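Local coordinates for protein alanine racemase (Enterococcus faecalis, PDB 3E6E) that adopts the two-domain fold of its family, an N-terminal TIM-type barrel joined to a largely beta C-terminal domain, and holds the compound DCS in its pocket, at residues Y223-N231 against S240-R248; W290-T298 against Q345-T353. The protein carries 1 engineered substitution. All coordinates share one frame; numbering follows the deposited sequence.

Interaction 1: Y223-N231 against S240-R248. With DCS (D-[3-hydroxy-2-methyl-5-phosphonooxymethyl-pyridin-4-ylmethyl]-N,O-cycloserylamide), chain D.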
loop_
_atom_site.group_PDB
_atom_site.type_symbol
_atom_site.label_atom_id
_atom_site.label_comp_id
_atom_site.label_asym_id
_atom_site.label_seq_id
_atom_site.Cartn_x
_atom_site.Cartn_y
_atom_site.Cartn_z
ATOM N N TYR A 223 -1.977 -19.594 13.450
ATOM C CA TYR A 223 -3.212 -19.077 12.867
ATOM C C TYR A 223 -3.127 -17.641 12.324
ATOM O O TYR A 223 -2.934 -16.689 13.090
ATOM C CB TYR A 223 -4.331 -19.153 13.906
ATOM C CG TYR A 223 -5.674 -19.572 13.345
ATOM C CD1 TYR A 223 -6.855 -19.148 13.941
ATOM C CD2 TYR A 223 -5.765 -20.419 12.237
ATOM C CE1 TYR A 223 -8.088 -19.550 13.456
ATOM C CE2 TYR A 223 -6.999 -20.829 11.748
ATOM C CZ TYR A 223 -8.156 -20.390 12.365
ATOM O OH TYR A 223 -9.391 -20.793 11.900
ATOM N N GLY A 224 -3.303 -17.488 11.013
ATOM C CA GLY A 224 -3.245 -16.170 10.414
ATOM C C GLY A 224 -4.556 -15.589 9.893
ATOM O O GLY A 224 -5.399 -15.126 10.662
ATOM N N VAL A 225 -4.712 -15.622 8.569
ATOM C CA VAL A 225 -5.882 -15.082 7.875
ATOM C C VAL A 225 -7.250 -15.440 8.410
ATOM O O VAL A 225 -8.173 -14.618 8.356
ATOM C CB VAL A 225 -5.871 -15.461 6.393
ATOM C CG1 VAL A 225 -4.739 -14.783 5.725
ATOM C CG2 VAL A 225 -5.780 -16.951 6.242
ATOM N N ALA A 226 -7.399 -16.658 8.906
ATOM C CA ALA A 226 -8.688 -17.056 9.414
ATOM C C ALA A 226 -9.076 -16.267 10.658
ATOM O O ALA A 226 -10.259 -16.055 10.906
ATOM C CB ALA A 226 -8.701 -18.532 9.703
ATOM N N MET A 227 -8.106 -15.808 11.443
ATOM C CA MET A 227 -8.492 -15.069 12.643
ATOM C C MET A 227 -9.030 -13.686 12.288
ATOM O O MET A 227 -9.452 -12.924 13.158
ATOM C CB MET A 227 -7.336 -14.983 13.661
ATOM C CG MET A 227 -6.156 -14.125 13.308
ATOM S SD MET A 227 -4.891 -14.290 14.638
ATOM C CE MET A 227 -3.717 -12.972 14.157
ATOM N N TYR A 228 -9.028 -13.386 10.991
ATOM C CA TYR A 228 -9.534 -12.120 10.478
ATOM C C TYR A 228 -10.844 -12.371 9.721
ATOM O O TYR A 228 -11.432 -11.453 9.156
ATOM C CB TYR A 228 -8.501 -11.482 9.555
ATOM C CG TYR A 228 -7.153 -11.244 10.208
ATOM C CD1 TYR A 228 -6.970 -10.224 11.141
ATOM C CD2 TYR A 228 -6.055 -12.046 9.887
ATOM C CE1 TYR A 228 -5.724 -10.009 11.739
ATOM C CE2 TYR A 228 -4.802 -11.841 10.480
ATOM C CZ TYR A 228 -4.642 -10.824 11.403
ATOM O OH TYR A 228 -3.397 -10.627 11.971
ATOM N N GLY A 229 -11.285 -13.625 9.723
ATOM C CA GLY A 229 -12.525 -14.007 9.068
ATOM C C GLY A 229 -12.481 -14.218 7.563
ATOM O O GLY A 229 -13.511 -14.106 6.888
ATOM N N LEU A 230 -11.310 -14.537 7.022
ATOM C CA LEU A 230 -11.203 -14.722 5.588
ATOM C C LEU A 230 -10.828 -16.135 5.199
ATOM O O LEU A 230 -9.832 -16.682 5.677
ATOM C CB LEU A 230 -10.189 -13.733 5.027
ATOM C CG LEU A 230 -10.512 -12.291 5.431
ATOM C CD1 LEU A 230 -9.408 -11.368 4.987
ATOM C CD2 LEU A 230 -11.851 -11.884 4.832
ATOM N N ASN A 231 -11.641 -16.720 4.323
ATOM C CA ASN A 231 -11.427 -18.080 3.851
ATOM C C ASN A 231 -10.015 -18.209 3.315
ATOM O O ASN A 231 -9.716 -17.731 2.233
ATOM C CB ASN A 231 -12.416 -18.413 2.753
ATOM C CG ASN A 231 -12.279 -19.823 2.279
ATOM O OD1 ASN A 231 -11.169 -20.302 2.030
ATOM N ND2 ASN A 231 -13.403 -20.511 2.142
ATOM N N SER A 240 -14.048 -24.920 8.098
ATOM C CA SER A 240 -14.599 -25.915 9.004
ATOM C C SER A 240 -15.479 -25.318 10.101
ATOM O O SER A 240 -15.993 -26.033 10.965
ATOM C CB SER A 240 -13.449 -26.718 9.601
ATOM O OG SER A 240 -12.692 -27.285 8.546
ATOM N N TYR A 241 -15.638 -23.999 10.056
ATOM C CA TYR A 241 -16.475 -23.273 11.004
ATOM C C TYR A 241 -16.677 -21.847 10.491
ATOM O O TYR A 241 -15.877 -21.337 9.701
ATOM C CB TYR A 241 -15.844 -23.285 12.404
ATOM C CG TYR A 241 -14.620 -22.412 12.584
ATOM C CD1 TYR A 241 -14.743 -21.066 12.920
ATOM C CD2 TYR A 241 -13.334 -22.934 12.425
ATOM C CE1 TYR A 241 -13.616 -20.263 13.093
ATOM C CE2 TYR A 241 -12.205 -22.139 12.594
ATOM C CZ TYR A 241 -12.353 -20.809 12.928
ATOM O OH TYR A 241 -11.251 -20.015 13.099
ATOM N N ALA A 242 -17.761 -21.216 10.935
ATOM C CA ALA A 242 -18.124 -19.865 10.524
ATOM C C ALA A 242 -17.075 -18.820 10.824
ATOM O O ALA A 242 -16.851 -18.483 11.983
ATOM C CB ALA A 242 -19.413 -19.467 11.185
ATOM N N LEU A 243 -16.437 -18.309 9.776
ATOM C CA LEU A 243 -15.426 -17.268 9.927
ATOM C C LEU A 243 -16.189 -15.954 9.834
ATOM O O LEU A 243 -17.083 -15.821 9.006
ATOM C CB LEU A 243 -14.387 -17.348 8.801
ATOM C CG LEU A 243 -13.426 -18.542 8.805
ATOM C CD1 LEU A 243 -12.590 -18.541 7.525
ATOM C CD2 LEU A 243 -12.532 -18.474 10.051
ATOM N N LYS A 244 -15.853 -14.992 10.689
ATOM C CA LYS A 244 -16.542 -13.707 10.685
ATOM C C LYS A 244 -15.589 -12.591 10.289
ATOM O O LYS A 244 -14.674 -12.238 11.038
ATOM C CB LYS A 244 -17.133 -13.419 12.065
ATOM C CG LYS A 244 -17.679 -11.998 12.225
ATOM C CD LYS A 244 -18.010 -11.681 13.689
ATOM C CE LYS A 244 -19.218 -12.455 14.194
ATOM N NZ LYS A 244 -20.488 -11.910 13.631
ATOM N N PRO A 245 -15.790 -12.019 9.097
ATOM C CA PRO A 245 -14.932 -10.936 8.616
ATOM C C PRO A 245 -14.770 -9.837 9.661
ATOM O O PRO A 245 -15.746 -9.381 10.255
ATOM C CB PRO A 245 -15.664 -10.463 7.367
ATOM C CG PRO A 245 -16.266 -11.741 6.845
ATOM C CD PRO A 245 -16.837 -12.334 8.109
ATOM N N ALA A 246 -13.531 -9.422 9.888
ATOM C CA ALA A 246 -13.249 -8.385 10.870
ATOM C C ALA A 246 -12.993 -7.027 10.226
ATOM O O ALA A 246 -13.104 -5.997 10.882
ATOM C CB ALA A 246 -12.043 -8.785 11.705
ATOM N N LEU A 247 -12.640 -7.043 8.945
ATOM C CA LEU A 247 -12.341 -5.840 8.177
ATOM C C LEU A 247 -13.615 -5.256 7.586
ATOM O O LEU A 247 -14.538 -5.990 7.252
ATOM C CB LEU A 247 -11.376 -6.193 7.046
ATOM C CG LEU A 247 -10.547 -5.154 6.300
ATOM C CD1 LEU A 247 -11.392 -3.952 5.942
ATOM C CD2 LEU A 247 -9.367 -4.758 7.140
ATOM N N ARG A 248 -13.640 -3.931 7.448
ATOM C CA ARG A 248 -14.775 -3.193 6.886
ATOM C C ARG A 248 -14.244 -1.869 6.331
ATOM O O ARG A 248 -13.384 -1.224 6.943
ATOM C CB ARG A 248 -15.813 -2.939 7.973
ATOM C CG ARG A 248 -17.215 -2.862 7.463
ATOM C CD ARG A 248 -18.219 -2.845 8.607
ATOM N NE ARG A 248 -19.574 -2.724 8.072
ATOM C CZ ARG A 248 -20.063 -1.630 7.486
ATOM N NH1 ARG A 248 -19.318 -0.543 7.368
ATOM N NH2 ARG A 248 -21.291 -1.642 6.984
HETATM N N1 DCS D . 3.527 -19.456 9.305
HETATM C C2 DCS D . 4.513 -18.908 8.420
HETATM C C2A DCS D . 5.945 -19.407 8.438
HETATM C C3 DCS D . 4.101 -17.903 7.538
HETATM O O3 DCS D . 4.968 -17.331 6.673
HETATM C C4 DCS D . 2.713 -17.469 7.567
HETATM C C4A DCS D . 2.252 -16.387 6.612
HETATM C C5 DCS D . 1.787 -18.098 8.512
HETATM C C6 DCS D . 2.218 -19.065 9.350
HETATM C C5A DCS D . 0.329 -17.723 8.612
HETATM O O4P DCS D . -0.327 -18.114 7.403
HETATM P P DCS D . -1.873 -17.907 7.085
HETATM O O1P DCS D . -2.606 -18.662 8.083
HETATM O O2P DCS D . -2.178 -16.481 7.137
HETATM O O3P DCS D . -2.122 -18.447 5.752
HETATM N N DCS D . 2.509 -16.807 5.176
HETATM C CA DCS D . 2.165 -15.967 4.107
HETATM C C DCS D . 3.081 -15.193 3.334
HETATM O O DCS D . 4.429 -15.118 3.530
HETATM N ND DCS D . 2.411 -14.566 2.398
HETATM O OG DCS D . 1.075 -14.890 2.522
HETATM C CB DCS D . 0.933 -15.739 3.562
HETATM O O HOH W 1 -11.542 -9.139 7.650
#
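Gly-229 and Pro-245 bring the two backbones together, with their CA atoms 3.9 Å apart. Beside them Ala-246 N donates to Tyr-228 O at 3.0 Å, with an N-H...O angle of 147°. The same carbonyl oxygen accepts from a water 2.8 Å away, which in turn receives Leu-247 N, so two donors grip one buried acceptor. Gly-229 has positive phi and no side chain, which lets its CA come within 3.4 Å of Lys-244 O. Leu-243 is the main apolar side chain here. With CG turned away from its own carbonyl carbon (chi1 -70°), it points toward the 223-231 segment and its two methyls part: CD2 rests against Ala-226 CB at 3.8 Å, while CD1 reaches the Leu-230 to Asn-231 peptide, 3.8 Å from Leu-230 C. The small Ala-226 leaves room for this branched group. Farther along, Tyr-223 and Tyr-241 approach from opposite directions, each hydroxyl lying at the edge of the other ring and near its plane. Their OH atoms are modelled 2.3 Å apart, a hydrogen bond of undecided direction whose exact length is doubtful. Leu-211 of helix 207-212 touches both tyrosines. At the start of the 3-10 segment 225-228, Val-225 N donates to DCS O2P at 3.0 Å, while Gly-224 N makes a weak bond to O1P. Gly-224, lacking a side chain, lets the phosphate come close to the backbone, whereas Val-225 lays CG1 beside O2P. Ser-207 N, after strand 201-203, also bonds DCS. Backbone amides following the last two strands of the barrel thus face the ligand, the arrangement of a TIM-barrel phosphate-binding site, and the 240-248 segment backs the 3-10 segment beside two of them.

Interaction 2: W290-T298 against Q345-T353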
loop_
_atom_site.group_PDB
_atom_site.type_symbol
_atom_site.label_atom_id
_atom_site.label_comp_id
_atom_site.label_asym_id
_atom_site.label_seq_id
_atom_site.Cartn_x
_atom_site.Cartn_y
_atom_site.Cartn_z
ATOM N N TRP A 290 -7.012 1.293 -3.300
ATOM C CA TRP A 290 -8.229 0.983 -4.061
ATOM C C TRP A 290 -7.702 1.053 -5.497
ATOM O O TRP A 290 -7.963 1.999 -6.227
ATOM C CB TRP A 290 -9.281 2.066 -3.789
ATOM C CG TRP A 290 -10.661 1.749 -4.250
ATOM C CD1 TRP A 290 -11.336 2.339 -5.277
ATOM C CD2 TRP A 290 -11.549 0.752 -3.705
ATOM N NE1 TRP A 290 -12.587 1.774 -5.410
ATOM C CE2 TRP A 290 -12.742 0.798 -4.460
ATOM C CE3 TRP A 290 -11.447 -0.175 -2.659
ATOM C CZ2 TRP A 290 -13.826 -0.047 -4.201
ATOM C CZ3 TRP A 290 -12.528 -1.017 -2.403
ATOM C CH2 TRP A 290 -13.700 -0.946 -3.173
ATOM N N LEU A 291 -6.929 0.039 -5.868
ATOM C CA LEU A 291 -6.283 -0.055 -7.167
ATOM C C LEU A 291 -7.127 0.205 -8.411
ATOM O O LEU A 291 -8.296 -0.171 -8.492
ATOM C CB LEU A 291 -5.595 -1.418 -7.294
ATOM C CG LEU A 291 -4.598 -1.815 -6.199
ATOM C CD1 LEU A 291 -3.772 -2.987 -6.708
ATOM C CD2 LEU A 291 -3.675 -0.648 -5.843
ATOM N N ARG A 292 -6.485 0.824 -9.395
ATOM C CA ARG A 292 -7.109 1.182 -10.653
ATOM C C ARG A 292 -7.933 0.074 -11.289
ATOM O O ARG A 292 -8.910 0.347 -11.986
ATOM C CB ARG A 292 -6.035 1.699 -11.619
ATOM C CG ARG A 292 -5.431 3.034 -11.146
ATOM C CD ARG A 292 -4.168 3.462 -11.880
ATOM N NE ARG A 292 -4.441 3.968 -13.217
ATOM C CZ ARG A 292 -4.300 3.259 -14.335
ATOM N NH1 ARG A 292 -3.877 2.001 -14.275
ATOM N NH2 ARG A 292 -4.587 3.807 -15.516
ATOM N N HIS A 293 -7.578 -1.180 -11.054
ATOM C CA HIS A 293 -8.370 -2.242 -11.661
ATOM C C HIS A 293 -9.689 -2.502 -10.975
ATOM O O HIS A 293 -10.331 -3.518 -11.229
ATOM C CB HIS A 293 -7.591 -3.535 -11.729
ATOM C CG HIS A 293 -6.624 -3.586 -12.863
ATOM N ND1 HIS A 293 -5.379 -3.002 -12.803
ATOM C CD2 HIS A 293 -6.731 -4.137 -14.093
ATOM C CE1 HIS A 293 -4.757 -3.194 -13.951
ATOM N NE2 HIS A 293 -5.555 -3.879 -14.751
ATOM N N LEU A 294 -10.109 -1.600 -10.106
ATOM C CA LEU A 294 -11.376 -1.825 -9.446
ATOM C C LEU A 294 -12.511 -1.200 -10.242
ATOM O O LEU A 294 -13.670 -1.243 -9.813
ATOM C CB LEU A 294 -11.351 -1.282 -8.010
ATOM C CG LEU A 294 -10.581 -2.141 -7.001
ATOM C CD1 LEU A 294 -10.489 -1.419 -5.692
ATOM C CD2 LEU A 294 -11.275 -3.452 -6.801
ATOM N N GLN A 295 -12.183 -0.599 -11.386
ATOM C CA GLN A 295 -13.219 -0.002 -12.231
ATOM C C GLN A 295 -14.237 -1.075 -12.557
ATOM O O GLN A 295 -13.887 -2.247 -12.691
ATOM C CB GLN A 295 -12.663 0.484 -13.560
ATOM C CG GLN A 295 -11.890 1.760 -13.539
ATOM C CD GLN A 295 -11.531 2.204 -14.943
ATOM O OE1 GLN A 295 -12.394 2.599 -15.731
ATOM N NE2 GLN A 295 -10.248 2.126 -15.268
ATOM N N GLY A 296 -15.491 -0.674 -12.717
ATOM C CA GLY A 296 -16.524 -1.641 -13.042
ATOM C C GLY A 296 -17.026 -2.333 -11.796
ATOM O O GLY A 296 -18.115 -2.909 -11.793
ATOM N N PHE A 297 -16.217 -2.296 -10.739
ATOM C CA PHE A 297 -16.608 -2.905 -9.478
ATOM C C PHE A 297 -17.703 -1.973 -8.954
ATOM O O PHE A 297 -17.693 -0.780 -9.248
ATOM C CB PHE A 297 -15.421 -2.941 -8.499
ATOM C CG PHE A 297 -15.603 -3.902 -7.351
ATOM C CD1 PHE A 297 -15.479 -5.274 -7.550
ATOM C CD2 PHE A 297 -15.901 -3.437 -6.070
ATOM C CE1 PHE A 297 -15.644 -6.173 -6.491
ATOM C CE2 PHE A 297 -16.072 -4.322 -5.004
ATOM C CZ PHE A 297 -15.943 -5.692 -5.211
ATOM N N THR A 298 -18.646 -2.512 -8.186
ATOM C CA THR A 298 -19.736 -1.709 -7.654
ATOM C C THR A 298 -19.711 -1.595 -6.135
ATOM O O THR A 298 -19.582 -2.595 -5.436
ATOM C CB THR A 298 -21.093 -2.291 -8.073
ATOM O OG1 THR A 298 -21.166 -3.670 -7.685
ATOM C CG2 THR A 298 -21.262 -2.176 -9.583
ATOM N N GLN A 345 -13.039 -10.928 -0.544
ATOM C CA GLN A 345 -12.870 -11.896 -1.620
ATOM C C GLN A 345 -13.279 -11.300 -2.947
ATOM O O GLN A 345 -12.532 -11.379 -3.927
ATOM C CB GLN A 345 -13.700 -13.149 -1.369
ATOM C CG GLN A 345 -12.867 -14.387 -1.089
ATOM C CD GLN A 345 -11.916 -14.720 -2.214
ATOM O OE1 GLN A 345 -12.336 -15.065 -3.318
ATOM N NE2 GLN A 345 -10.618 -14.621 -1.938
ATOM N N MET A 346 -14.476 -10.709 -2.972
ATOM C CA MET A 346 -14.998 -10.082 -4.178
ATOM C C MET A 346 -13.976 -9.077 -4.682
ATOM O O MET A 346 -13.665 -9.033 -5.881
ATOM C CB MET A 346 -16.317 -9.400 -3.868
ATOM C CG MET A 346 -17.463 -10.372 -3.741
ATOM S SD MET A 346 -18.840 -9.678 -2.825
ATOM C CE MET A 346 -19.536 -8.561 -4.081
ATOM N N VAL A 347 -13.428 -8.287 -3.760
ATOM C CA VAL A 347 -12.419 -7.307 -4.124
ATOM C C VAL A 347 -11.196 -8.011 -4.705
ATOM O O VAL A 347 -10.608 -7.557 -5.694
ATOM C CB VAL A 347 -11.973 -6.488 -2.909
ATOM C CG1 VAL A 347 -10.837 -5.557 -3.305
ATOM C CG2 VAL A 347 -13.149 -5.699 -2.359
ATOM N N ALA A 348 -10.810 -9.119 -4.077
ATOM C CA ALA A 348 -9.649 -9.890 -4.516
ATOM C C ALA A 348 -9.892 -10.467 -5.899
ATOM O O ALA A 348 -9.029 -10.404 -6.773
ATOM C CB ALA A 348 -9.364 -11.019 -3.522
ATOM N N GLU A 349 -11.075 -11.037 -6.094
ATOM C CA GLU A 349 -11.401 -11.626 -7.378
ATOM C C GLU A 349 -11.420 -10.600 -8.498
ATOM O O GLU A 349 -10.945 -10.880 -9.593
ATOM C CB GLU A 349 -12.730 -12.374 -7.298
ATOM C CG GLU A 349 -12.593 -13.654 -6.508
ATOM C CD GLU A 349 -13.878 -14.426 -6.392
ATOM O OE1 GLU A 349 -13.843 -15.496 -5.753
ATOM O OE2 GLU A 349 -14.920 -13.979 -6.923
ATOM N N LYS A 350 -11.946 -9.410 -8.228
ATOM C CA LYS A 350 -11.993 -8.361 -9.238
ATOM C C LYS A 350 -10.580 -7.891 -9.531
ATOM O O LYS A 350 -10.279 -7.448 -10.634
ATOM C CB LYS A 350 -12.822 -7.180 -8.737
ATOM C CG LYS A 350 -12.665 -5.909 -9.562
ATOM C CD LYS A 350 -13.313 -6.022 -10.937
ATOM C CE LYS A 350 -12.943 -4.823 -11.811
ATOM N NZ LYS A 350 -13.843 -4.697 -12.986
ATOM N N LEU A 351 -9.720 -7.993 -8.526
ATOM C CA LEU A 351 -8.325 -7.584 -8.645
ATOM C C LEU A 351 -7.456 -8.734 -9.179
ATOM O O LEU A 351 -6.292 -8.543 -9.519
ATOM C CB LEU A 351 -7.828 -7.106 -7.274
ATOM C CG LEU A 351 -7.454 -5.627 -7.110
ATOM C CD1 LEU A 351 -8.257 -4.749 -8.066
ATOM C CD2 LEU A 351 -7.696 -5.214 -5.680
ATOM N N GLU A 352 -8.040 -9.926 -9.244
ATOM C CA GLU A 352 -7.365 -11.080 -9.827
ATOM C C GLU A 352 -6.221 -11.557 -8.939
ATOM O O GLU A 352 -5.217 -12.073 -9.429
ATOM C CB GLU A 352 -6.841 -10.743 -11.224
ATOM C CG GLU A 352 -7.931 -10.485 -12.251
ATOM C CD GLU A 352 -7.655 -11.165 -13.577
ATOM O OE1 GLU A 352 -6.491 -11.141 -14.029
ATOM O OE2 GLU A 352 -8.602 -11.724 -14.169
ATOM N N THR A 353 -6.381 -11.382 -7.631
ATOM C CA THR A 353 -5.432 -11.921 -6.664
ATOM C C THR A 353 -6.185 -12.478 -5.461
ATOM O O THR A 353 -7.341 -12.884 -5.574
ATOM C CB THR A 353 -4.474 -10.819 -6.176
ATOM O OG1 THR A 353 -5.228 -9.747 -5.598
ATOM C CG2 THR A 353 -3.777 -10.157 -7.356
#
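Phe-297 brings its ring edge to Met-346, whose CB lies in the ring plane 4.0 Å from Phe-297 CZ. Lys-350 meets the same ring obliquely, its CB 3.5 Å from Phe-297 CD1, and the Val-347 side chain crosses Phe-297 at about a right angle, setting its CG2 4.0 Å from Phe-297 CZ. Within the 290-298 loop, Leu-294 CD1 sits over the centre of one face of the Trp-290 ring, while its other methyl, CD2, turns to the helix and touches Leu-351 CD1 at 3.5 Å. Leu-351 CD1 also packs on His-293 CB, 3.9 Å away. Lys-350 is long enough to do two jobs: its methylenes slide past Phe-297 in the opposite direction, and a bend at chi2 (71°) carries NZ to Gln-295 O. That hydrogen bond, modelled at 2.5 Å, is doubtful in length because the oxygen is crowded. Gln-295 and Gly-296 are the central residues of a type II turn from Leu-294 to Phe-297, and glycine readily takes the positive phi (83°) needed at its third position. The helix ends beside His-293 and Leu-294 in a Schellman motif, with Glu-352 as the C-prime residue and Thr-353 N bonded to Ala-348 O. His-293 packs on Leu-351 of the second subunit, so this loop with its type II turn, packed on the last turns of helix 344-351, lies at the dimer interface of the C-terminal domain.

In the fold
From the N terminus, the chain completes the parallel barrel with strand 220-223 and enters interaction 1, which closes a short loop by setting the 3-10 segment after that strand against the segment leading to strand 249-259 of the mixed sheet. Interaction 2 opens later, after strand 277-282, and closes a much wider loop: it sets the segment before strand 298-301 against helix 344-351, with strands 298-301 to 340-342 between. The two are in series, neither nested nor crossed. Their centres lie 20 Å apart, and they do not touch. Helix 355-361 relates them: His-355 meets Leu-230 of interaction 1, and Val-358 meets Val-347 and Leu-351 of interaction 2.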